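PDB 3AEI: prefoldin beta subunit 2 from Thermococcus sp., which probably forms part of a prefoldin co-chaperone, whose coiled-coil arms hold unfolded proteins and hand them to the group II chaperonin. Local coordinates for residues 63-66 against 67-71. Sequence-based numbering, arbitrary orientation.
Sequences IEHI and ERSRL. With SO4 (sulfate ion), chain C.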
loop_
_atom_site.group_PDB
_atom_site.type_symbol
_atom_site.label_atom_id
_atom_site.label_comp_id
_atom_site.label_asym_id
_atom_site.label_seq_id
_atom_site.Cartn_x
_atom_site.Cartn_y
_atom_site.Cartn_z
ATOM N N ILE A 63 -6.273 22.784 2.326
ATOM C CA ILE A 63 -7.372 22.863 3.269
ATOM C C ILE A 63 -8.688 22.446 2.568
ATOM O O ILE A 63 -9.501 21.710 3.135
ATOM C CB ILE A 63 -7.465 24.308 3.876
ATOM C CG1 ILE A 63 -6.229 24.572 4.732
ATOM C CG2 ILE A 63 -8.736 24.434 4.725
ATOM C CD1 ILE A 63 -6.069 26.032 5.147
ATOM N N GLU A 64 -8.892 22.880 1.329
ATOM C CA GLU A 64 -10.101 22.503 0.593
ATOM C C GLU A 64 -10.219 20.999 0.417
ATOM O O GLU A 64 -11.286 20.395 0.639
ATOM C CB GLU A 64 -10.113 23.193 -0.764
ATOM C CG GLU A 64 -10.644 24.593 -0.706
ATOM C CD GLU A 64 -10.701 25.255 -2.071
ATOM O OE1 GLU A 64 -11.012 24.558 -3.067
ATOM O OE2 GLU A 64 -10.446 26.478 -2.130
ATOM N N HIS A 65 -9.098 20.383 0.072
ATOM C CA HIS A 65 -9.074 18.952 -0.097
ATOM C C HIS A 65 -9.398 18.247 1.234
ATOM O O HIS A 65 -10.176 17.283 1.264
ATOM C CB HIS A 65 -7.708 18.515 -0.610
ATOM C CG HIS A 65 -7.512 17.038 -0.582
ATOM N ND1 HIS A 65 -8.292 16.163 -1.315
ATOM C CD2 HIS A 65 -6.630 16.277 0.108
ATOM C CE1 HIS A 65 -7.891 14.926 -1.076
ATOM N NE2 HIS A 65 -6.891 14.968 -0.216
ATOM N N ILE A 66 -8.812 18.728 2.324
ATOM C CA ILE A 66 -9.042 18.109 3.609
ATOM C C ILE A 66 -10.521 18.221 4.011
ATOM O O ILE A 66 -11.147 17.237 4.412
ATOM C CB ILE A 66 -8.161 18.739 4.673
ATOM C CG1 ILE A 66 -6.676 18.414 4.380
ATOM C CG2 ILE A 66 -8.553 18.177 6.069
ATOM C CD1 ILE A 66 -5.689 19.210 5.185
ATOM N N GLU A 67 -11.097 19.406 3.839
ATOM C CA GLU A 67 -12.487 19.565 4.205
ATOM C C GLU A 67 -13.440 18.738 3.348
ATOM O O GLU A 67 -14.400 18.177 3.876
ATOM C CB GLU A 67 -12.886 21.048 4.191
ATOM C CG GLU A 67 -12.153 21.846 5.262
ATOM C CD GLU A 67 -12.523 21.366 6.658
ATOM O OE1 GLU A 67 -13.737 21.166 6.918
ATOM O OE2 GLU A 67 -11.616 21.184 7.500
ATOM N N ARG A 68 -13.202 18.658 2.046
ATOM C CA ARG A 68 -14.091 17.872 1.215
ATOM C C ARG A 68 -13.937 16.398 1.547
ATOM O O ARG A 68 -14.919 15.678 1.649
ATOM C CB ARG A 68 -13.797 18.080 -0.274
ATOM C CG ARG A 68 -13.995 19.518 -0.759
ATOM C CD ARG A 68 -13.974 19.589 -2.284
ATOM N NE ARG A 68 -13.763 20.938 -2.796
ATOM C CZ ARG A 68 -12.578 21.423 -3.161
ATOM N NH1 ARG A 68 -11.485 20.670 -3.072
ATOM N NH2 ARG A 68 -12.485 22.658 -3.625
ATOM N N SER A 69 -12.693 15.960 1.722
ATOM C CA SER A 69 -12.441 14.550 2.004
ATOM C C SER A 69 -13.080 14.161 3.325
ATOM O O SER A 69 -13.642 13.070 3.452
ATOM C CB SER A 69 -10.911 14.284 2.042
ATOM O OG SER A 69 -10.355 14.373 0.739
ATOM N N ARG A 70 -12.999 15.042 4.317
ATOM C CA ARG A 70 -13.603 14.726 5.608
ATOM C C ARG A 70 -15.102 14.536 5.464
ATOM O O ARG A 70 -15.699 13.673 6.100
ATOM C CB ARG A 70 -13.314 15.815 6.636
ATOM C CG ARG A 70 -11.939 15.679 7.303
ATOM C CD ARG A 70 -11.642 16.857 8.214
ATOM N NE ARG A 70 -12.741 17.121 9.134
ATOM C CZ ARG A 70 -12.828 18.207 9.895
ATOM N NH1 ARG A 70 -11.874 19.134 9.847
ATOM N NH2 ARG A 70 -13.875 18.374 10.698
ATOM N N LEU A 71 -15.724 15.337 4.608
ATOM C CA LEU A 71 -17.163 15.206 4.402
ATOM C C LEU A 71 -17.524 13.860 3.801
ATOM O O LEU A 71 -18.462 13.194 4.242
ATOM C CB LEU A 71 -17.631 16.338 3.492
ATOM C CG LEU A 71 -19.118 16.624 3.375
ATOM C CD1 LEU A 71 -19.777 16.608 4.755
ATOM C CD2 LEU A 71 -19.271 17.964 2.691
HETATM S S SO4 C . -10.964 16.736 -3.506
HETATM O O1 SO4 C . -12.370 17.163 -3.637
HETATM O O2 SO4 C . -10.827 15.838 -2.345
HETATM O O3 SO4 C . -10.106 17.919 -3.308
HETATM O O4 SO4 C . -10.557 16.024 -4.733
#
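His-65 and Ser-69 stand one turn apart on helix 59-93, which pairs with helix 2-37 in the antiparallel coiled coil of the prefoldin beta fold. The carbonyl oxygen of His-65 accepts twice: from Ser-69 N in the regular i to i+4 bond, and from Ser-69 OG at 3.0 Å, the two donors reaching it from opposite faces of the carbonyl plane. With its OG beside the backbone N (chi1 -71°), Ser-69 turns the hydroxyl back along the helix and over one face of the imidazole, 3.1 Å from His-65 CE1.

Both ring nitrogens of His-65 have acceptors. ND1 donates to sulfate O2 at 2.8 Å, with the sulfur in the ring plane, while NE2 is hydrogen-bonded to Asp-52 of the second subunit; donation at both positions is consistent with a charged imidazolium. A leucine in its place would probably leave that Asp-52 without this partner and strip the sulfate of its ND1 donor. The anion, probably from the crystallisation liquor, also takes a weak bond from Arg-68 NH1 to its O3, and is hydrogen-bonded to Arg-48 as well.

Arg-68 runs alongside Glu-64, extended from CG to NE, and brings NH2 to Glu-64 OE1. At 2.5 Å between Arg-68 NH2 and Glu-64 OE1, and bent to 117° at the hydrogen, this salt bridge is too short to trust in detail, and Arg-68 has a second conformer; the carboxylate and guanidinium planes stand 86° apart. On the flank facing helix 2-37, Arg-70 NE pairs with Glu-31, and Arg-70 NH1 forms a salt bridge with Glu-67 OE2 at 3.1 Å.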